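Long-range contacts in putative enoyl-CoA hydratase/isomerase (Mycobacterium abscessus, PDB 3RSI), which probably acts as a hydro-lyase of lipid metabolism, adding water to or removing it from acyl-CoA-type substrates, as many members of the crotonase family do: residues B[104-109]-B[124-129]; B[117-122]-B[135-140]. One frame throughout, in Å; residues are numbered along the deposited sequence.

Contact 1: B[104-109]-B[124-129]; sequences PLIAAV and TDIRVS
Asp125 and Leu105 grip each other twice where strands 105-109 and 126-129 come together. The carboxylate oxygen Asp125 OD2 takes the amide Leu105 N at 2.8 Å, on its anti side and 20° out of the carboxylate plane, while Asp125 N returns a bond of 2.8 Å to Leu105 O. With CG anti to its own carbonyl carbon (chi1 -59°), the aspartate lies alongside the opposing chain and stands in for a backbone acceptor just before the regular pairing begins. Leu105 O also accepts a weak bond from Ile126 N. From there the strands run parallel: Ala107 N reaches Ile126 O, Val128 N reaches Ala107 O at 2.9 Å and nearly straight (172°), and Val109 N reaches Val128 O.

On the face that carries Ala107 and Arg127, Leu105 CD2 meets Thr124 CG2 at 3.8 Å, the two side chains crossing at a slant, and the methyl of Ala107 rests near Thr124. On the opposite face Ile106 CG1 lies 4.3 Å from Ile126 CB, and Ile106, Ile126 and Val128 press onto helix 193-205. Arg127 folds back along its own segment, its NH2 giving a bond of 2.8 Å to Thr124 O close to the guanidinium plane; that group is held further by Gln157 and the carbonyl of Leu183. Thr124 OG1 is bonded to Leu121 O.

Strand 126-130 pairs on its other side with strand 186-188, whereas Leu105, Ile106 and Ala107 continue the parallel sheet into a strand of the second subunit. Lys216 forms a salt bridge with the same Asp125 OD2 that receives Leu105 N. Lysine and amide together would be expected to favour the ionised carboxylate, so that a salt bridge, as well as backbone hydrogen bonds, holds the chain where the strand pairing begins.

Contact 2: B[117-122]-B[135-140]; sequences GCEMLQ and FGLPEV
Phe135 presents the edge of its ring to Leu121: methyl CD2 sits near the ring plane, 3.7 Å from Phe135 CD1, and the two side chains cross at about a right angle. The leucine branch reaches from helix 116-121 toward the strand with CG anti to the backbone N (chi1 -174°). Around the same ring gather Val109, Cys113 and Val184, so the aromatic group is packed against neighbouring strands and a loop as well as the helix.

One turn back along the helix, Cys118 points at the strand and meets the backbone of Gly136, laying CB against Gly136 O at 3.4 Å. Leu137 CD2 then wedges against two helix residues, 3.8 Å from Cys118 CB and 3.7 Å from Glu119 CG, meeting the aliphatic part of the glutamate crosswise.

Beyond that methylene the Glu119 chain bends at chi2 (-126°), and its carboxylate is bound by Ser150 OG and the amide of Ala148. Glu119 OE2 and Glu139 OE2 stand 4.7 Å apart, with a water modelled between them, doubtfully close to Glu119 OE2. Gln122 NE2 donates a hydrogen bond of 3.0 Å to Cys118 O, back along its own segment.

By family, Glu119, on the helix after the glycine-rich turn, and Glu139, after the strand, occupy positions consistent with the paired glutamates that hold the catalytic water in enoyl-CoA hydratases of the crotonase fold.

Followed from the N terminus, the chain lays down strand 105-109, passes through strand 113-114 into helix 116-121, and returns in strand 126-130, where contact 1 closes the first loop. Contact 2 closes when strand 134-136 and the residues after it come back against the helix. Because 117-122 lies between the two segments of contact 1 and 124-129 between those of contact 2, the loops cross instead of nesting. Their centres are 14 Å apart, and they meet directly: Ala107 CB lies 3.5 Å from Leu121 CD1, and Ser129 OG lies 3.4 Å from Phe135 CZ, at the edge of the ring. Together they join the parallel sheet of 105-109, 126-130 and 186-188 to the small mixed sheet of 113-114, 134-136 and 173-174.

Contact 1: B[104-109]-B[124-129]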
ATOM      1  N   PRO B 104      15.050   3.864 -15.256  1.00 12.48           N
ATOM      2  CA  PRO B 104      14.797   2.842 -14.234  1.00 11.79           C
ATOM      3  C   PRO B 104      16.056   2.437 -13.473  1.00 11.63           C
ATOM      4  O   PRO B 104      17.139   2.285 -14.068  1.00 12.09           O
ATOM      5  CB  PRO B 104      14.275   1.650 -15.039  1.00 11.34           C
ATOM      6  CG  PRO B 104      13.753   2.260 -16.304  1.00 11.07           C
ATOM      7  CD  PRO B 104      14.668   3.390 -16.599  1.00 12.10           C
ATOM      8  N   LEU B 105      15.888   2.252 -12.168  1.00 11.05           N
ATOM      9  CA  LEU B 105      16.973   1.872 -11.243  1.00 10.68           C
ATOM     10  C   LEU B 105      16.607   0.547 -10.556  1.00 10.63           C
ATOM     11  O   LEU B 105      15.564   0.429  -9.902  1.00 10.21           O
ATOM     12  CB  LEU B 105      17.169   2.976 -10.200  1.00 11.03           C
ATOM     13  CG  LEU B 105      18.279   2.820  -9.171  1.00  9.27           C
ATOM     14  CD1 LEU B 105      19.586   2.537  -9.878  1.00 10.77           C
ATOM     15  CD2 LEU B 105      18.349   4.088  -8.305  1.00 10.63           C
ATOM     16  N   ILE B 106      17.447  -0.458 -10.773  1.00 10.44           N
ATOM     17  CA  ILE B 106      17.235  -1.800 -10.278  1.00 11.00           C
ATOM     18  C   ILE B 106      18.211  -2.089  -9.157  1.00 11.28           C
ATOM     19  O   ILE B 106      19.418  -2.057  -9.373  1.00 11.98           O
ATOM     20  CB  ILE B 106      17.482  -2.834 -11.390  1.00 11.64           C
ATOM     21  CG1 ILE B 106      16.601  -2.510 -12.599  1.00 11.49           C
ATOM     22  CG2 ILE B 106      17.199  -4.261 -10.885  1.00 11.61           C
ATOM     23  CD1 ILE B 106      16.972  -3.307 -13.833  1.00 12.24           C
ATOM     24  N   ALA B 107      17.695  -2.379  -7.970  1.00 11.09           N
ATOM     25  CA  ALA B 107      18.531  -2.730  -6.843  1.00 11.18           C
ATOM     26  C   ALA B 107      18.785  -4.221  -6.878  1.00 11.43           C
ATOM     27  O   ALA B 107      17.842  -5.009  -6.896  1.00 11.83           O
ATOM     28  CB  ALA B 107      17.865  -2.328  -5.519  1.00 10.70           C
ATOM     29  N   ALA B 108      20.066  -4.593  -6.916  1.00 11.66           N
ATOM     30  CA  ALA B 108      20.510  -5.955  -6.701  1.00 11.62           C
ATOM     31  C   ALA B 108      21.012  -6.018  -5.261  1.00 11.79           C
ATOM     32  O   ALA B 108      22.177  -5.728  -4.978  1.00 11.87           O
ATOM     33  CB  ALA B 108      21.607  -6.317  -7.687  1.00 11.12           C
ATOM     34  N   VAL B 109      20.119  -6.347  -4.336  1.00 12.21           N
ATOM     35  CA  VAL B 109      20.470  -6.306  -2.906  1.00 12.00           C
ATOM     36  C   VAL B 109      21.160  -7.604  -2.517  1.00 12.51           C
ATOM     37  O   VAL B 109      20.520  -8.611  -2.212  1.00 12.78           O
ATOM     38  CB  VAL B 109      19.260  -6.007  -2.011  1.00 11.54           C
ATOM     39  CG1 VAL B 109      19.720  -5.726  -0.571  1.00 11.88           C
ATOM     40  CG2 VAL B 109      18.485  -4.826  -2.588  1.00 11.62           C
ATOM     41  N   THR B 124      14.882   3.330  -5.513  1.00 11.79           N
ATOM     42  CA  THR B 124      15.019   2.352  -6.569  1.00 11.74           C
ATOM     43  C   THR B 124      13.623   1.884  -6.989  1.00 11.38           C
ATOM     44  O   THR B 124      12.674   1.926  -6.205  1.00 11.68           O
ATOM     45  CB  THR B 124      15.892   1.129  -6.147  1.00 11.82           C
ATOM     46  OG1 THR B 124      15.206   0.325  -5.176  1.00 10.31           O
ATOM     47  CG2 THR B 124      17.245   1.588  -5.625  1.00 12.38           C
ATOM     48  N   ASP B 125      13.518   1.410  -8.218  1.00 10.96           N
ATOM     49  CA  ASP B 125      12.221   1.041  -8.815  1.00 10.72           C
ATOM     50  C   ASP B 125      11.866  -0.422  -8.668  1.00 10.41           C
ATOM     51  O   ASP B 125      10.729  -0.768  -8.308  1.00 10.07           O
ATOM     52  CB  ASP B 125      12.256   1.404 -10.293  1.00 10.34           C
ATOM     53  CG  ASP B 125      12.510   2.877 -10.489  1.00 11.13           C
ATOM     54  OD1 ASP B 125      11.808   3.667  -9.831  1.00 12.42           O
ATOM     55  OD2 ASP B 125      13.411   3.245 -11.246  1.00 11.95           O
ATOM     56  N   ILE B 126      12.832  -1.258  -9.011  1.00 10.38           N
ATOM     57  CA  ILE B 126      12.685  -2.707  -9.113  1.00 10.58           C
ATOM     58  C   ILE B 126      13.763  -3.301  -8.217  1.00 10.58           C
ATOM     59  O   ILE B 126      14.904  -2.832  -8.215  1.00 10.66           O
ATOM     60  CB  ILE B 126      12.873  -3.182 -10.582  1.00 10.72           C
ATOM     61  CG1 ILE B 126      11.819  -2.526 -11.490  1.00 11.48           C
ATOM     62  CG2 ILE B 126      12.815  -4.708 -10.689  1.00  9.46           C
ATOM     63  CD1 ILE B 126      12.149  -2.593 -13.000  1.00 11.44           C
ATOM     64  N   ARG B 127      13.404  -4.305  -7.430  1.00 10.40           N
ATOM     65  CA  ARG B 127      14.260  -4.699  -6.308  1.00 10.26           C
ATOM     66  C   ARG B 127      14.364  -6.200  -6.207  1.00 10.76           C
ATOM     67  O   ARG B 127      13.352  -6.884  -6.050  1.00 10.63           O
ATOM     68  CB  ARG B 127      13.699  -4.127  -5.005  1.00 10.41           C
ATOM     69  CG  ARG B 127      13.643  -2.607  -4.984  1.00  8.92           C
ATOM     70  CD  ARG B 127      12.764  -2.044  -3.881  1.00  8.38           C
ATOM     71  NE  ARG B 127      12.434  -0.628  -4.126  1.00  9.12           N
ATOM     72  CZ  ARG B 127      11.509   0.071  -3.473  1.00  8.38           C
ATOM     73  NH1 ARG B 127      10.809  -0.491  -2.503  1.00 10.17           N
ATOM     74  NH2 ARG B 127      11.273   1.336  -3.803  1.00  8.88           N
ATOM     75  N   VAL B 128      15.595  -6.693  -6.286  1.00 10.86           N
ATOM     76  CA  VAL B 128      15.890  -8.110  -6.184  1.00 11.75           C
ATOM     77  C   VAL B 128      16.698  -8.346  -4.906  1.00 12.32           C
ATOM     78  O   VAL B 128      17.761  -7.730  -4.703  1.00 12.56           O
ATOM     79  CB  VAL B 128      16.742  -8.602  -7.376  1.00 11.77           C
ATOM     80  CG1 VAL B 128      17.002 -10.122  -7.246  1.00 11.65           C
ATOM     81  CG2 VAL B 128      16.054  -8.262  -8.701  1.00 10.31           C
ATOM     82  N   SER B 129      16.208  -9.240  -4.052  1.00 12.34           N
ATOM     83  CA  SER B 129      16.908  -9.542  -2.800  1.00 12.51           C
ATOM     84  C   SER B 129      17.571 -10.911  -2.803  1.00 12.95           C
ATOM     85  O   SER B 129      16.928 -11.948  -3.029  1.00 12.74           O
ATOM     86  CB  SER B 129      15.947  -9.475  -1.614  1.00 12.68           C
ATOM     87  OG  SER B 129      16.627  -9.729  -0.403  1.00 12.36           O
TER

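Contact 2: B[117-122]-B[135-140]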
ATOM      1  N   GLY B 117      21.480   2.888   3.242  1.00 13.98           N
ATOM      2  CA  GLY B 117      21.266   1.971   2.121  1.00 13.62           C
ATOM      3  C   GLY B 117      19.787   1.665   1.890  1.00 13.57           C
ATOM      4  O   GLY B 117      19.310   1.590   0.740  1.00 13.49           O
ATOM      5  N   CYS B 118      19.066   1.491   2.993  1.00 13.46           N
ATOM      6  CA  CYS B 118      17.662   1.143   2.964  1.00 13.33           C
ATOM      7  C   CYS B 118      16.843   2.397   2.712  1.00 12.81           C
ATOM      8  O   CYS B 118      15.763   2.326   2.125  1.00 11.94           O
ATOM      9  CB  CYS B 118      17.258   0.453   4.264  1.00 13.61           C
ATOM     10  SG  CYS B 118      15.597  -0.265   4.289  1.00 15.74           S
ATOM     11  N   GLU B 119      17.358   3.558   3.131  1.00 12.59           N
ATOM     12  CA  GLU B 119      16.732   4.822   2.755  1.00 11.84           C
ATOM     13  C   GLU B 119      16.758   5.022   1.231  1.00 12.25           C
ATOM     14  O   GLU B 119      15.710   5.312   0.608  1.00 11.96           O
ATOM     15  CB  GLU B 119      17.375   6.009   3.460  1.00 12.09           C
ATOM     16  CG  GLU B 119      17.236   5.965   4.979  1.00 11.98           C
ATOM     17  CD  GLU B 119      16.621   7.219   5.533  1.00 13.13           C
ATOM     18  OE1 GLU B 119      15.478   7.555   5.121  1.00 14.01           O
ATOM     19  OE2 GLU B 119      17.273   7.872   6.354  1.00 14.20           O
ATOM     20  N   MET B 120      17.927   4.831   0.627  1.00 12.01           N
ATOM     21  CA  MET B 120      18.057   4.976  -0.823  1.00 11.90           C
ATOM     22  C   MET B 120      17.291   3.905  -1.635  1.00 11.40           C
ATOM     23  O   MET B 120      16.863   4.153  -2.774  1.00 11.67           O
ATOM     24  CB  MET B 120      19.527   4.998  -1.243  1.00 12.04           C
ATOM     25  CG  MET B 120      20.206   6.324  -0.979  1.00 12.91           C
ATOM     26  SD  MET B 120      21.965   6.341  -1.437  1.00 14.89           S
ATOM     27  CE  MET B 120      21.833   6.368  -3.223  1.00 11.46           C
ATOM     28  N   LEU B 121      17.108   2.735  -1.047  1.00 11.23           N
ATOM     29  CA  LEU B 121      16.370   1.655  -1.694  1.00 11.24           C
ATOM     30  C   LEU B 121      14.953   2.084  -2.104  1.00 10.90           C
ATOM     31  O   LEU B 121      14.430   1.605  -3.110  1.00  9.90           O
ATOM     32  CB  LEU B 121      16.303   0.458  -0.769  1.00 11.45           C
ATOM     33  CG  LEU B 121      15.699  -0.830  -1.313  1.00 11.20           C
ATOM     34  CD1 LEU B 121      16.597  -1.536  -2.305  1.00 11.52           C
ATOM     35  CD2 LEU B 121      15.363  -1.751  -0.137  1.00 11.53           C
ATOM     36  N   GLN B 122      14.354   2.986  -1.325  1.00 10.77           N
ATOM     37  CA  GLN B 122      13.008   3.460  -1.588  1.00 11.18           C
ATOM     38  C   GLN B 122      12.903   4.305  -2.864  1.00 11.46           C
ATOM     39  O   GLN B 122      11.814   4.466  -3.387  1.00 12.24           O
ATOM     40  CB  GLN B 122      12.443   4.193  -0.370  1.00 11.24           C
ATOM     41  CG  GLN B 122      12.168   3.242   0.801  1.00 10.09           C
ATOM     42  CD  GLN B 122      12.165   3.951   2.135  1.00  9.76           C
ATOM     43  OE1 GLN B 122      11.183   4.598   2.491  1.00 11.62           O
ATOM     44  NE2 GLN B 122      13.269   3.840   2.880  1.00 11.22           N
ATOM     45  N   PHE B 135      17.003  -6.022   5.805  1.00 12.96           N
ATOM     46  CA  PHE B 135      16.531  -4.664   5.539  1.00 12.74           C
ATOM     47  C   PHE B 135      16.140  -3.968   6.828  1.00 12.11           C
ATOM     48  O   PHE B 135      15.329  -4.469   7.584  1.00 12.98           O
ATOM     49  CB  PHE B 135      15.330  -4.731   4.605  1.00 12.38           C
ATOM     50  CG  PHE B 135      15.649  -5.381   3.291  1.00 13.22           C
ATOM     51  CD1 PHE B 135      15.978  -4.613   2.192  1.00 13.03           C
ATOM     52  CD2 PHE B 135      15.698  -6.762   3.184  1.00 13.86           C
ATOM     53  CE1 PHE B 135      16.330  -5.219   0.965  1.00 13.99           C
ATOM     54  CE2 PHE B 135      16.050  -7.381   1.982  1.00 13.36           C
ATOM     55  CZ  PHE B 135      16.354  -6.594   0.863  1.00 13.47           C
ATOM     56  N   GLY B 136      16.690  -2.805   7.088  1.00 11.62           N
ATOM     57  CA  GLY B 136      16.459  -2.192   8.380  1.00 12.22           C
ATOM     58  C   GLY B 136      16.838  -0.733   8.432  1.00 11.99           C
ATOM     59  O   GLY B 136      17.591  -0.243   7.617  1.00 12.45           O
ATOM     60  N   LEU B 137      16.252  -0.048   9.394  1.00 12.34           N
ATOM     61  CA  LEU B 137      16.505   1.353   9.660  1.00 12.47           C
ATOM     62  C   LEU B 137      16.668   1.471  11.167  1.00 11.83           C
ATOM     63  O   LEU B 137      15.704   1.755  11.890  1.00 12.07           O
ATOM     64  CB  LEU B 137      15.328   2.188   9.161  1.00 11.65           C
ATOM     65  CG  LEU B 137      15.054   2.185   7.657  1.00 11.86           C
ATOM     66  CD1 LEU B 137      13.643   2.758   7.390  1.00  8.45           C
ATOM     67  CD2 LEU B 137      16.140   2.968   6.894  1.00 12.11           C
ATOM     68  N   PRO B 138      17.887   1.217  11.659  1.00 12.13           N
ATOM     69  CA  PRO B 138      18.136   1.128  13.098  1.00 12.32           C
ATOM     70  C   PRO B 138      18.301   2.455  13.813  1.00 13.14           C
ATOM     71  O   PRO B 138      18.568   2.475  15.014  1.00 12.98           O
ATOM     72  CB  PRO B 138      19.437   0.322  13.169  1.00 12.93           C
ATOM     73  CG  PRO B 138      20.163   0.667  11.917  1.00 13.45           C
ATOM     74  CD  PRO B 138      19.073   0.844  10.870  1.00 12.67           C
ATOM     75  N   GLU B 139      18.114   3.549  13.081  1.00 13.50           N
ATOM     76  CA  GLU B 139      18.461   4.891  13.531  1.00 14.23           C
ATOM     77  C   GLU B 139      18.011   5.220  14.940  1.00 13.96           C
ATOM     78  O   GLU B 139      18.815   5.730  15.744  1.00 13.51           O
ATOM     79  CB  GLU B 139      17.914   5.937  12.547  1.00 14.24           C
ATOM     80  CG  GLU B 139      18.810   6.158  11.352  1.00 16.65           C
ATOM     81  CD  GLU B 139      18.709   5.059  10.307  1.00 20.42           C
ATOM     82  OE1 GLU B 139      17.805   4.196  10.402  1.00 20.29           O
ATOM     83  OE2 GLU B 139      19.529   5.082   9.375  1.00 22.33           O
ATOM     84  N   VAL B 140      16.748   4.939  15.244  1.00 13.75           N
ATOM     85  CA  VAL B 140      16.193   5.239  16.581  1.00 13.86           C
ATOM     86  C   VAL B 140      16.919   4.571  17.739  1.00 14.28           C
ATOM     87  O   VAL B 140      16.940   5.118  18.842  1.00 14.29           O
ATOM     88  CB  VAL B 140      14.661   4.978  16.694  1.00 13.78           C
ATOM     89  CG1 VAL B 140      13.887   5.944  15.742  1.00 13.58           C
ATOM     90  CG2 VAL B 140      14.289   3.493  16.461  1.00 12.34           C
TER
HETATM   91  O   HOH W   1      19.434   7.258   7.231  1.00 24.38           O